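Local structure of polymerase X (Deinococcus radiodurans, 2W9M) at residues G95-L100 / G459-R464; D326-I331 / R549-D554; E346-T351 / A392-V397; E381-I386 / L417-Y422; E440-A445 / P466-D471. The protein probably extends DNA from deoxyribonucleoside triphosphates as a family X repair polymerase, and carries a C-terminal PHP domain that holds a cluster of zinc ions. All coordinates share one frame; numbering follows the deposited sequence.

Interaction 1: residues G95-L100 / G459-R464; sequences GLLDLL and GRLLLR
The guanidinium of R464 lies with one face against L97, whose CB sits over the centre of the group, 3.8 Å from R464 CZ, while D98 meets it at the edge, in its plane. The contact joins a helix-hairpin-helix part of the polymerase region, on helix 94-99, to a loop of the zinc-binding PHP domain that follows strand 453-454, 359 residues further on. R464 NH2 gives D98 OD1 a nearly straight hydrogen bond (3.0 Å, 163°) that is also a salt bridge. It arrives on the anti side of the carboxylate and 23° out of that plane, and the carboxylate and guanidinium planes stand 48° apart. R464 leaves the backbone with CG anti to N and then bends at chi3, which turns the guanidinium flat over the leucine and NH2 toward the acid. An asparagine at D98 could still offer an oxygen, but it would probably leave the arginine without its countercharge and freer to swing off L97. Apolar contact continues below the charge: L97 CD1 packs on R464 CD at 3.9 Å. The same methyl reaches the buried L461, the two leucines crossing at about a right angle with L97 CD1 and L461 CD1 4.2 Å apart.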
# COMPACT_ATOMS: atom_id res chain seq x y z
N GLY A 95 5.96 -3.19 -4.66
CA GLY A 95 7.32 -3.10 -4.16
C GLY A 95 8.33 -3.88 -4.98
O GLY A 95 9.50 -3.52 -5.03
N LEU A 96 7.88 -4.95 -5.63
CA LEU A 96 8.76 -5.72 -6.49
C LEU A 96 9.03 -4.96 -7.78
O LEU A 96 10.15 -4.95 -8.28
CB LEU A 96 8.17 -7.09 -6.80
CG LEU A 96 9.08 -8.02 -7.60
CD1 LEU A 96 10.08 -8.69 -6.67
CD2 LEU A 96 8.27 -9.05 -8.35
N LEU A 97 7.99 -4.33 -8.32
CA LEU A 97 8.13 -3.49 -9.51
C LEU A 97 9.13 -2.38 -9.26
O LEU A 97 9.83 -1.94 -10.18
CB LEU A 97 6.78 -2.89 -9.91
CG LEU A 97 5.69 -3.90 -10.32
CD1 LEU A 97 4.42 -3.17 -10.72
CD2 LEU A 97 6.20 -4.79 -11.44
N ASP A 98 9.20 -1.92 -8.01
CA ASP A 98 10.15 -0.89 -7.61
C ASP A 98 11.58 -1.40 -7.58
O ASP A 98 12.48 -0.78 -8.15
CB ASP A 98 9.77 -0.33 -6.24
CG ASP A 98 8.67 0.71 -6.31
OD1 ASP A 98 8.41 1.24 -7.42
OD2 ASP A 98 8.06 1.00 -5.26
N LEU A 99 11.79 -2.53 -6.91
CA LEU A 99 13.11 -3.14 -6.81
C LEU A 99 13.68 -3.44 -8.20
O LEU A 99 14.89 -3.37 -8.40
CB LEU A 99 13.06 -4.42 -5.98
CG LEU A 99 12.64 -4.29 -4.51
CD1 LEU A 99 12.86 -5.61 -3.78
CD2 LEU A 99 13.42 -3.17 -3.84
N LEU A 100 12.80 -3.77 -9.14
CA LEU A 100 13.21 -4.06 -10.51
C LEU A 100 13.72 -2.81 -11.22
O LEU A 100 14.22 -2.88 -12.35
CB LEU A 100 12.06 -4.68 -11.30
CG LEU A 100 11.64 -6.10 -10.91
CD1 LEU A 100 10.32 -6.46 -11.58
CD2 LEU A 100 12.71 -7.09 -11.29
N GLY A 459 -7.32 -0.66 -8.71
CA GLY A 459 -6.11 -1.13 -9.36
C GLY A 459 -5.02 -0.08 -9.44
O GLY A 459 -3.96 -0.30 -10.03
N ARG A 460 -5.27 1.08 -8.84
CA ARG A 460 -4.31 2.17 -8.81
C ARG A 460 -3.00 1.77 -8.13
O ARG A 460 -3.00 0.97 -7.20
CB ARG A 460 -4.92 3.37 -8.09
CG ARG A 460 -3.97 4.06 -7.14
CD ARG A 460 -4.63 4.36 -5.81
NE ARG A 460 -5.14 5.73 -5.75
CZ ARG A 460 -5.39 6.38 -4.62
NH1 ARG A 460 -5.19 5.77 -3.45
NH2 ARG A 460 -5.85 7.62 -4.65
N LEU A 461 -1.88 2.33 -8.60
CA LEU A 461 -0.60 2.21 -7.91
C LEU A 461 0.05 3.58 -7.75
O LEU A 461 0.58 4.13 -8.71
CB LEU A 461 0.35 1.27 -8.66
CG LEU A 461 0.02 -0.22 -8.59
CD1 LEU A 461 1.12 -1.03 -9.25
CD2 LEU A 461 -0.19 -0.66 -7.15
N LEU A 462 0.02 4.12 -6.53
CA LEU A 462 0.55 5.46 -6.28
C LEU A 462 1.95 5.68 -6.86
O LEU A 462 2.87 4.90 -6.60
CB LEU A 462 0.57 5.77 -4.77
CG LEU A 462 -0.73 6.21 -4.09
CD1 LEU A 462 -1.73 6.66 -5.12
CD2 LEU A 462 -1.32 5.10 -3.23
N LEU A 463 2.10 6.75 -7.64
CA LEU A 463 3.39 7.15 -8.21
C LEU A 463 3.85 6.28 -9.38
O LEU A 463 5.00 6.40 -9.81
CB LEU A 463 4.48 7.20 -7.14
CG LEU A 463 4.26 8.14 -5.95
CD1 LEU A 463 5.43 8.05 -4.98
CD2 LEU A 463 4.07 9.57 -6.42
N ARG A 464 2.98 5.42 -9.88
CA ARG A 464 3.34 4.54 -10.99
C ARG A 464 2.30 4.54 -12.12
O ARG A 464 2.63 4.79 -13.27
CB ARG A 464 3.59 3.12 -10.49
CG ARG A 464 3.82 2.09 -11.59
CD ARG A 464 4.29 0.76 -11.04
NE ARG A 464 5.59 0.88 -10.39
CZ ARG A 464 6.75 0.74 -11.02
NH1 ARG A 464 6.77 0.48 -12.32
NH2 ARG A 464 7.89 0.87 -10.36

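Interaction 2: residues D326-I331 / R549-D554; sequences DLRGMI and RAEFLD
R328 meets E551 across the outer side of this contact, where the loop leading into strand 329-333 faces helix 549-561. That strand is the first of the parallel seven-stranded sheet of the PHP domain, a distorted beta/alpha barrel, and the helix is the last one of the modelled chain. R328 runs out extended from CG to NE, crossing the E551 side chain obliquely. R328 NH1 comes to 4.2 Å from E551 OE2, where the opposite charges probably attract, though beyond a salt bridge, and the two flat groups are tilted 33° apart. E551 spends its other oxygen, OE1, on the backbone N of G548 just before the helix. G329 follows; its carbonyl oxygen accepts a hydrogen bond from N545 ND2, which ties the strand to the loop that precedes the helix. M330 pairs through its backbone with F358 and G360 of the next strand. I331 then points to the helix. It is next in sequence to the zinc ligand H332, its side chain about 10 Å from a zinc ion. F552, with CG anti to the backbone N (chi1 176°), carries its ring back toward the barrel, where V397 of strand 396-403 also touches it. The ring meets the isoleucine obliquely at its far end, F552 CZ lying 4.4 Å from I331 CD1.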
# COMPACT_ATOMS: atom_id res chain seq x y z
N ASP A 326 -7.28 -2.83 16.74
CA ASP A 326 -8.63 -3.35 16.55
C ASP A 326 -8.68 -4.39 15.44
O ASP A 326 -9.73 -4.98 15.18
CB ASP A 326 -9.59 -2.21 16.19
CG ASP A 326 -9.84 -1.28 17.36
OD1 ASP A 326 -10.07 -1.78 18.48
OD2 ASP A 326 -9.81 -0.05 17.14
N LEU A 327 -7.55 -4.62 14.79
CA LEU A 327 -7.49 -5.56 13.69
C LEU A 327 -7.11 -6.95 14.18
O LEU A 327 -5.94 -7.33 14.15
CB LEU A 327 -6.49 -5.07 12.63
CG LEU A 327 -6.98 -4.09 11.56
CD1 LEU A 327 -8.05 -3.14 12.08
CD2 LEU A 327 -5.79 -3.32 11.00
N ARG A 328 -8.10 -7.70 14.64
CA ARG A 328 -7.87 -9.05 15.12
C ARG A 328 -7.48 -9.98 13.97
O ARG A 328 -6.55 -10.78 14.10
CB ARG A 328 -9.11 -9.59 15.83
CG ARG A 328 -9.48 -8.83 17.10
CD ARG A 328 -10.54 -9.58 17.89
NE ARG A 328 -10.97 -8.86 19.09
CZ ARG A 328 -11.97 -9.25 19.87
NH1 ARG A 328 -12.65 -10.36 19.58
NH2 ARG A 328 -12.30 -8.54 20.94
N GLY A 329 -8.18 -9.86 12.86
CA GLY A 329 -7.93 -10.72 11.71
C GLY A 329 -7.12 -10.03 10.64
O GLY A 329 -7.52 -8.98 10.13
N MET A 330 -5.98 -10.62 10.29
CA MET A 330 -5.12 -10.08 9.23
C MET A 330 -5.28 -10.88 7.94
O MET A 330 -4.52 -11.81 7.68
CB MET A 330 -3.66 -10.07 9.68
CG MET A 330 -3.38 -9.13 10.84
SD MET A 330 -3.09 -7.42 10.33
CE MET A 330 -4.72 -6.94 9.76
N ILE A 331 -6.27 -10.51 7.14
CA ILE A 331 -6.60 -11.29 5.96
C ILE A 331 -5.99 -10.72 4.68
O ILE A 331 -5.46 -9.61 4.68
CB ILE A 331 -8.13 -11.46 5.78
CG1 ILE A 331 -8.78 -10.12 5.44
CG2 ILE A 331 -8.75 -12.09 7.03
CD1 ILE A 331 -10.28 -10.22 5.17
N ARG A 549 -11.73 -14.74 15.14
CA ARG A 549 -11.72 -15.78 14.11
C ARG A 549 -13.09 -16.42 13.93
O ARG A 549 -13.64 -16.43 12.83
CB ARG A 549 -10.67 -16.85 14.42
CG ARG A 549 -10.55 -17.91 13.34
CD ARG A 549 -9.61 -19.04 13.75
NE ARG A 549 -9.42 -19.97 12.64
CZ ARG A 549 -10.30 -20.91 12.29
NH1 ARG A 549 -11.44 -21.05 12.96
NH2 ARG A 549 -10.04 -21.71 11.27
N ALA A 550 -13.65 -16.96 15.01
CA ALA A 550 -14.95 -17.63 14.94
C ALA A 550 -16.07 -16.67 14.54
O ALA A 550 -16.98 -17.05 13.80
CB ALA A 550 -15.27 -18.30 16.27
N GLU A 551 -16.00 -15.43 15.02
CA GLU A 551 -16.96 -14.40 14.62
C GLU A 551 -16.86 -14.12 13.13
O GLU A 551 -17.85 -13.81 12.48
CB GLU A 551 -16.71 -13.10 15.40
CG GLU A 551 -16.94 -13.19 16.90
CD GLU A 551 -16.41 -11.97 17.65
OE1 GLU A 551 -15.92 -11.03 16.98
OE2 GLU A 551 -16.47 -11.96 18.89
N PHE A 552 -15.65 -14.23 12.59
CA PHE A 552 -15.42 -13.97 11.18
C PHE A 552 -16.01 -15.08 10.32
O PHE A 552 -16.64 -14.81 9.30
CB PHE A 552 -13.92 -13.84 10.89
CG PHE A 552 -13.60 -13.66 9.43
CD1 PHE A 552 -13.89 -12.47 8.78
CD2 PHE A 552 -13.00 -14.67 8.70
CE1 PHE A 552 -13.59 -12.30 7.44
CE2 PHE A 552 -12.70 -14.51 7.36
CZ PHE A 552 -13.00 -13.33 6.73
N LEU A 553 -15.82 -16.32 10.75
CA LEU A 553 -16.26 -17.47 9.96
C LEU A 553 -17.77 -17.53 9.80
O LEU A 553 -18.27 -18.02 8.79
CB LEU A 553 -15.72 -18.77 10.55
CG LEU A 553 -14.24 -19.04 10.24
CD1 LEU A 553 -13.82 -20.39 10.79
CD2 LEU A 553 -14.00 -18.99 8.74
N ASP A 554 -18.52 -17.03 10.78
CA ASP A 554 -19.97 -17.03 10.64
C ASP A 554 -20.52 -15.71 10.11
O ASP A 554 -21.69 -15.62 9.73
CB ASP A 554 -20.68 -17.47 11.93
CG ASP A 554 -20.77 -16.37 12.95
OD1 ASP A 554 -19.74 -16.07 13.59
OD2 ASP A 554 -21.88 -15.82 13.12

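Interaction 3: residues E346-T351 / A392-V397; sequences EMAEAT and AGLPIV
A348 and L394 bury the most surface here, and E349 closes over the leucine from the outer side. A348 turns its CB straight at the loop, and L394 answers with one branch of its fork, A348 CB and L394 CD1 lying 4.0 Å apart. L394 CG stands anti to its carbonyl carbon (chi1 -75°), which carries both methyls toward the helix. E349 starts out pointing away from the loop, but its chain bends at chi2 (100°), and the carboxylate folds back across the leucine at about a right angle. E349 OE2 then rests between the two methyls, 3.3 Å from L394 CD1 and 3.6 Å from L394 CD2, an acid oxygen set against hydrocarbon. In the PHP barrel, helix 344-353 is the crossover between parallel strands 329-333 and 358-364, and this contact sets it against the entry to the following strand, 396-403. The approach begins at G393, whose positive phi ends helix 376-391 in a Schellman motif. R345 and L389 also touch L394, which thus sits between two helices. A serine in place of L394 would probably open a gap beside A348 and take away the methyls that E349 OE2 lies against. Deeper in, I396 reaches the same alanine with its tip, I396 CD1 standing 4.3 Å from A348 CB, while its carbonyl oxygen is gripped by both Q390 NE2 and R549 NH2.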
# COMPACT_ATOMS: atom_id res chain seq x y z
N GLU A 346 5.51 -18.80 8.97
CA GLU A 346 6.22 -17.57 9.32
C GLU A 346 5.25 -16.39 9.37
O GLU A 346 5.31 -15.57 10.29
CB GLU A 346 7.35 -17.28 8.33
CG GLU A 346 8.30 -18.45 8.09
CD GLU A 346 9.42 -18.11 7.11
OE1 GLU A 346 9.48 -18.73 6.02
OE2 GLU A 346 10.24 -17.22 7.43
N MET A 347 4.36 -16.31 8.38
CA MET A 347 3.36 -15.25 8.33
C MET A 347 2.40 -15.32 9.52
O MET A 347 2.13 -14.31 10.16
CB MET A 347 2.59 -15.28 7.01
CG MET A 347 3.46 -15.02 5.78
SD MET A 347 4.00 -13.30 5.66
CE MET A 347 2.46 -12.49 5.23
N ALA A 348 1.89 -16.51 9.81
CA ALA A 348 1.00 -16.69 10.95
C ALA A 348 1.67 -16.32 12.28
O ALA A 348 1.11 -15.58 13.08
CB ALA A 348 0.46 -18.11 11.00
N GLU A 349 2.87 -16.85 12.51
CA GLU A 349 3.66 -16.47 13.67
C GLU A 349 3.84 -14.96 13.74
O GLU A 349 3.75 -14.36 14.80
CB GLU A 349 5.05 -17.13 13.65
CG GLU A 349 5.21 -18.35 14.55
CD GLU A 349 5.09 -19.66 13.80
OE1 GLU A 349 6.12 -20.35 13.63
OE2 GLU A 349 3.96 -20.01 13.38
N ALA A 350 4.10 -14.35 12.58
CA ALA A 350 4.30 -12.91 12.51
C ALA A 350 3.07 -12.12 12.96
O ALA A 350 3.19 -11.14 13.69
CB ALA A 350 4.73 -12.50 11.10
N THR A 351 1.88 -12.55 12.52
CA THR A 351 0.67 -11.80 12.87
C THR A 351 0.35 -11.93 14.35
O THR A 351 -0.33 -11.07 14.92
CB THR A 351 -0.57 -12.21 12.03
OG1 THR A 351 -1.39 -13.11 12.78
CG2 THR A 351 -0.17 -12.86 10.72
N ALA A 392 -1.57 -27.94 14.73
CA ALA A 392 -0.47 -27.49 15.58
C ALA A 392 -0.82 -26.23 16.38
O ALA A 392 0.02 -25.71 17.12
CB ALA A 392 0.78 -27.25 14.74
N GLY A 393 -2.04 -25.74 16.22
CA GLY A 393 -2.53 -24.64 17.04
C GLY A 393 -2.39 -23.25 16.44
O GLY A 393 -2.53 -22.26 17.16
N LEU A 394 -2.12 -23.16 15.14
CA LEU A 394 -2.03 -21.86 14.48
C LEU A 394 -3.39 -21.36 13.98
O LEU A 394 -4.10 -22.09 13.28
CB LEU A 394 -1.03 -21.91 13.33
CG LEU A 394 0.45 -21.90 13.72
CD1 LEU A 394 1.31 -21.75 12.49
CD2 LEU A 394 0.73 -20.79 14.71
N PRO A 395 -3.74 -20.11 14.33
CA PRO A 395 -5.04 -19.53 13.98
C PRO A 395 -5.07 -19.04 12.54
O PRO A 395 -4.63 -17.92 12.27
CB PRO A 395 -5.17 -18.34 14.94
CG PRO A 395 -3.94 -18.39 15.84
CD PRO A 395 -2.92 -19.17 15.10
N ILE A 396 -5.57 -19.86 11.62
CA ILE A 396 -5.58 -19.53 10.20
C ILE A 396 -6.95 -19.73 9.56
O ILE A 396 -7.71 -20.63 9.93
CB ILE A 396 -4.55 -20.38 9.41
CG1 ILE A 396 -3.17 -20.31 10.07
CG2 ILE A 396 -4.46 -19.92 7.96
CD1 ILE A 396 -2.12 -21.13 9.35
N VAL A 397 -7.27 -18.86 8.61
CA VAL A 397 -8.47 -18.97 7.80
C VAL A 397 -8.03 -19.05 6.33
O VAL A 397 -7.28 -18.21 5.86
CB VAL A 397 -9.40 -17.76 8.03
CG1 VAL A 397 -10.40 -17.61 6.91
CG2 VAL A 397 -10.11 -17.88 9.37

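Interaction 4: residues E381-I386 / L417-Y422; sequences EQLKEI and LGELDY
L383 carries the contact from the helix side, dividing its two methyls between E419 and L420. The first kind of interaction is purely apolar: L383 CD2 and L420 CD2 touch at 4.2 Å, the two leucines crossing at about a right angle. L420 sets out obliquely from the loop, and it is the end of its side chain that approaches the helix. The second kind sets hydrocarbon against an acid chain. L383 CD1 lies 4.1 Å from E419 CB and 4.0 Å from E419 OE2, so that the extended glutamate lies over the outer branch of the leucine. Charge adds little: K384 NZ and E419 OE2 are 6.5 Å apart, opposite charges that do not touch, and the lysine is hydrogen-bonded to the carbonyl oxygen of R380 in its own helix. Polar anchoring of the loop comes from the barrel: D421 OD2 accepts the backbone N of A398, and Y422 OH bonds the backbone N of the zinc ligand H332. In the PHP barrel this places the approach to strand 422-426 against helix 376-391, the helix that leads into strand 396-403; L383 also touches A398 of that strand. With neither a hydrogen bond nor a salt bridge between helix and loop, the fit depends on the shape of the leucine fork, sealed outside by a solvent-facing acid whose charge probably attracts the distant lysine weakly.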
# COMPACT_ATOMS: atom_id res chain seq x y z
N GLU A 381 -3.19 -28.75 -2.31
CA GLU A 381 -1.99 -29.00 -1.52
C GLU A 381 -1.77 -27.93 -0.44
O GLU A 381 -1.35 -28.25 0.67
CB GLU A 381 -0.76 -29.11 -2.42
CG GLU A 381 -0.77 -30.35 -3.31
CD GLU A 381 0.55 -30.56 -4.04
OE1 GLU A 381 1.09 -31.69 -3.96
OE2 GLU A 381 1.04 -29.61 -4.68
N GLN A 382 -2.06 -26.68 -0.77
CA GLN A 382 -1.96 -25.61 0.22
C GLN A 382 -2.94 -25.85 1.37
O GLN A 382 -2.59 -25.68 2.54
CB GLN A 382 -2.21 -24.24 -0.40
CG GLN A 382 -2.10 -23.07 0.59
CD GLN A 382 -2.52 -21.74 -0.02
OE1 GLN A 382 -3.70 -21.52 -0.29
NE2 GLN A 382 -1.56 -20.86 -0.22
N LEU A 383 -4.16 -26.25 1.03
CA LEU A 383 -5.20 -26.49 2.02
C LEU A 383 -4.80 -27.61 2.99
O LEU A 383 -5.08 -27.53 4.18
CB LEU A 383 -6.55 -26.77 1.35
CG LEU A 383 -7.22 -25.56 0.68
CD1 LEU A 383 -8.36 -25.98 -0.23
CD2 LEU A 383 -7.71 -24.55 1.72
N LYS A 384 -4.14 -28.64 2.47
CA LYS A 384 -3.62 -29.71 3.32
C LYS A 384 -2.61 -29.15 4.32
O LYS A 384 -2.66 -29.46 5.51
CB LYS A 384 -2.98 -30.82 2.49
CG LYS A 384 -3.97 -31.86 1.96
CD LYS A 384 -5.32 -31.22 1.64
CE LYS A 384 -6.11 -32.06 0.64
NZ LYS A 384 -5.44 -32.10 -0.69
N GLU A 385 -1.69 -28.32 3.83
CA GLU A 385 -0.70 -27.69 4.70
C GLU A 385 -1.35 -26.82 5.77
O GLU A 385 -0.93 -26.83 6.93
CB GLU A 385 0.29 -26.86 3.89
CG GLU A 385 1.09 -25.87 4.73
CD GLU A 385 2.22 -25.22 3.95
OE1 GLU A 385 2.27 -23.97 3.90
OE2 GLU A 385 3.05 -25.96 3.37
N ILE A 386 -2.37 -26.06 5.38
CA ILE A 386 -3.07 -25.20 6.33
C ILE A 386 -3.75 -26.01 7.44
O ILE A 386 -3.73 -25.62 8.61
CB ILE A 386 -4.10 -24.28 5.64
CG1 ILE A 386 -3.38 -23.23 4.79
CG2 ILE A 386 -4.99 -23.61 6.68
CD1 ILE A 386 -4.30 -22.38 3.93
N LEU A 417 -14.08 -22.88 -5.05
CA LEU A 417 -14.31 -21.72 -4.18
C LEU A 417 -15.06 -22.14 -2.92
O LEU A 417 -15.00 -21.45 -1.90
CB LEU A 417 -15.12 -20.65 -4.92
CG LEU A 417 -14.47 -20.04 -6.17
CD1 LEU A 417 -15.39 -19.00 -6.80
CD2 LEU A 417 -13.12 -19.44 -5.82
N GLY A 418 -15.77 -23.26 -3.00
CA GLY A 418 -16.56 -23.75 -1.88
C GLY A 418 -15.74 -24.37 -0.76
O GLY A 418 -16.23 -24.52 0.36
N GLU A 419 -14.50 -24.75 -1.07
CA GLU A 419 -13.60 -25.33 -0.07
C GLU A 419 -12.99 -24.26 0.83
O GLU A 419 -12.47 -24.56 1.91
CB GLU A 419 -12.47 -26.10 -0.75
CG GLU A 419 -12.86 -27.45 -1.33
CD GLU A 419 -11.65 -28.33 -1.59
OE1 GLU A 419 -11.24 -28.45 -2.77
OE2 GLU A 419 -11.10 -28.89 -0.61
N LEU A 420 -13.04 -23.01 0.38
CA LEU A 420 -12.36 -21.92 1.06
C LEU A 420 -13.20 -21.32 2.19
O LEU A 420 -14.44 -21.35 2.16
CB LEU A 420 -11.97 -20.84 0.05
CG LEU A 420 -10.99 -21.30 -1.03
CD1 LEU A 420 -10.90 -20.31 -2.18
CD2 LEU A 420 -9.62 -21.53 -0.42
N ASP A 421 -12.53 -20.78 3.20
CA ASP A 421 -13.22 -20.11 4.29
C ASP A 421 -13.69 -18.72 3.86
O ASP A 421 -14.69 -18.22 4.36
CB ASP A 421 -12.30 -20.01 5.51
CG ASP A 421 -11.89 -21.38 6.03
OD1 ASP A 421 -12.68 -22.34 5.87
OD2 ASP A 421 -10.78 -21.49 6.60
N TYR A 422 -12.95 -18.12 2.93
CA TYR A 422 -13.33 -16.83 2.36
C TYR A 422 -12.65 -16.60 1.02
O TYR A 422 -11.57 -17.12 0.76
CB TYR A 422 -13.03 -15.69 3.33
CG TYR A 422 -11.59 -15.25 3.34
CD1 TYR A 422 -11.22 -13.99 2.88
CD2 TYR A 422 -10.59 -16.09 3.81
CE1 TYR A 422 -9.90 -13.58 2.89
CE2 TYR A 422 -9.27 -15.69 3.83
CZ TYR A 422 -8.93 -14.43 3.36
OH TYR A 422 -7.62 -14.04 3.38

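Interaction 5: residues E440-A445 / P466-D471; sequences ERLIRA and PGYALD
L442 and L470 mark the closest backbone approach, their CA atoms 9.0 Å apart, so side chains alone bridge the gap between helix 435-446 and an extended loop. The loop runs nearly straight through L470 (phi -154°, psi 170°) to D471, the N-cap residue of helix 472-482. L442 projects one methyl, CD1, toward the loop, where it meets L470 CD1 at 3.5 Å; the two leucines cross at about a right angle. The same methyl approaches the Y468 ring obliquely, L442 CD1 being 3.9 Å from Y468 CE2. L470 CD1 lies at the edge of that ring, in its plane. Y468 OH is bound to the carbonyl oxygen of A457, which fixes the far end of the tyrosine, and F431 makes a T-shaped stack with it. The zinc ligand H456 is close by, its side chain about 5 Å from that of Y468. V475 of helix 472-482 touches both leucines, so helices 435-446 and 472-482 both border this buried patch, in which the loop after strand 453-454 takes part.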
# COMPACT_ATOMS: atom_id res chain seq x y z
N GLU A 440 -19.07 -3.49 -15.93
CA GLU A 440 -19.87 -4.70 -16.02
C GLU A 440 -19.09 -5.89 -15.46
O GLU A 440 -19.65 -6.76 -14.79
CB GLU A 440 -20.28 -4.97 -17.47
CG GLU A 440 -21.19 -6.18 -17.65
CD GLU A 440 -21.52 -6.45 -19.11
OE1 GLU A 440 -21.49 -7.63 -19.52
OE2 GLU A 440 -21.80 -5.48 -19.85
N ARG A 441 -17.79 -5.92 -15.75
CA ARG A 441 -16.90 -6.97 -15.28
C ARG A 441 -16.89 -7.07 -13.76
O ARG A 441 -17.07 -8.16 -13.20
CB ARG A 441 -15.49 -6.69 -15.80
CG ARG A 441 -14.39 -7.56 -15.21
CD ARG A 441 -13.03 -6.99 -15.60
NE ARG A 441 -11.95 -7.97 -15.55
CZ ARG A 441 -10.67 -7.67 -15.74
NH1 ARG A 441 -10.32 -6.42 -15.99
NH2 ARG A 441 -9.74 -8.61 -15.69
N LEU A 442 -16.70 -5.94 -13.09
CA LEU A 442 -16.59 -5.92 -11.64
C LEU A 442 -17.94 -6.12 -10.94
O LEU A 442 -18.01 -6.75 -9.88
CB LEU A 442 -15.89 -4.64 -11.17
CG LEU A 442 -14.37 -4.74 -11.23
CD1 LEU A 442 -13.73 -3.46 -11.71
CD2 LEU A 442 -13.81 -5.13 -9.87
N ILE A 443 -19.01 -5.58 -11.52
CA ILE A 443 -20.35 -5.79 -10.99
C ILE A 443 -20.67 -7.28 -10.99
O ILE A 443 -21.24 -7.80 -10.03
CB ILE A 443 -21.41 -5.06 -11.81
CG1 ILE A 443 -21.32 -3.55 -11.58
CG2 ILE A 443 -22.80 -5.54 -11.43
CD1 ILE A 443 -22.30 -2.76 -12.41
N ARG A 444 -20.30 -7.95 -12.08
CA ARG A 444 -20.50 -9.38 -12.22
C ARG A 444 -19.74 -10.16 -11.14
O ARG A 444 -20.27 -11.10 -10.55
CB ARG A 444 -20.05 -9.83 -13.61
CG ARG A 444 -19.85 -11.33 -13.78
CD ARG A 444 -20.97 -11.96 -14.58
NE ARG A 444 -20.44 -12.77 -15.67
CZ ARG A 444 -20.39 -14.10 -15.67
NH1 ARG A 444 -20.85 -14.78 -14.63
NH2 ARG A 444 -19.89 -14.74 -16.71
N ALA A 445 -18.49 -9.77 -10.89
CA ALA A 445 -17.65 -10.47 -9.93
C ALA A 445 -18.09 -10.27 -8.48
O ALA A 445 -18.06 -11.22 -7.70
CB ALA A 445 -16.20 -10.06 -10.11
N PRO A 466 -2.22 5.31 -12.71
CA PRO A 466 -3.60 5.51 -12.23
C PRO A 466 -4.39 4.21 -12.33
O PRO A 466 -3.93 3.27 -12.98
CB PRO A 466 -4.16 6.54 -13.21
CG PRO A 466 -3.29 6.40 -14.43
CD PRO A 466 -1.93 6.19 -13.85
N GLY A 467 -5.56 4.15 -11.71
CA GLY A 467 -6.40 2.97 -11.79
C GLY A 467 -7.06 2.88 -13.15
O GLY A 467 -7.01 3.83 -13.93
N TYR A 468 -7.67 1.74 -13.44
CA TYR A 468 -8.40 1.58 -14.70
C TYR A 468 -9.67 2.43 -14.68
O TYR A 468 -10.19 2.77 -13.62
CB TYR A 468 -8.73 0.11 -14.99
CG TYR A 468 -9.01 -0.73 -13.76
CD1 TYR A 468 -8.11 -1.70 -13.34
CD2 TYR A 468 -10.18 -0.56 -13.03
CE1 TYR A 468 -8.36 -2.47 -12.22
CE2 TYR A 468 -10.44 -1.33 -11.91
CZ TYR A 468 -9.52 -2.28 -11.51
OH TYR A 468 -9.78 -3.04 -10.39
N ALA A 469 -10.15 2.76 -15.88
CA ALA A 469 -11.37 3.54 -16.03
C ALA A 469 -12.60 2.69 -15.73
O ALA A 469 -12.87 1.70 -16.42
CB ALA A 469 -11.44 4.12 -17.44
N LEU A 470 -13.35 3.08 -14.70
CA LEU A 470 -14.60 2.40 -14.36
C LEU A 470 -15.54 3.35 -13.62
O LEU A 470 -15.14 4.45 -13.23
CB LEU A 470 -14.34 1.14 -13.52
CG LEU A 470 -14.22 1.31 -12.00
CD1 LEU A 470 -14.11 -0.04 -11.32
CD2 LEU A 470 -13.04 2.19 -11.64
N ASP A 471 -16.78 2.91 -13.44
CA ASP A 471 -17.77 3.67 -12.70
C ASP A 471 -17.86 3.14 -11.27
O ASP A 471 -18.68 2.27 -10.98
CB ASP A 471 -19.13 3.58 -13.38
CG ASP A 471 -20.22 4.31 -12.62
OD1 ASP A 471 -19.88 5.15 -11.76
OD2 ASP A 471 -21.41 4.04 -12.89

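Interactions 2, 3 and 4 form one connected patch of the PHP barrel: interactions 2 and 3 meet at the start of strand 396-403, V397 of interaction 3 packs on Y422 of interaction 4, and I331 of interaction 2 touches Y422 OH. All three are partly buried, mixing apolar centres with charged rims. Interaction 5 is buried and wholly apolar across its two segments. Interaction 1 differs most, joining the polymerase part to the PHP part through the one salt bridge that crosses any of these contacts. Its loop runs on into that of interaction 5, where R460 meets G467, whereas it stays about 14 Å or more, nearest atoms, from interactions 2, 3 and 4.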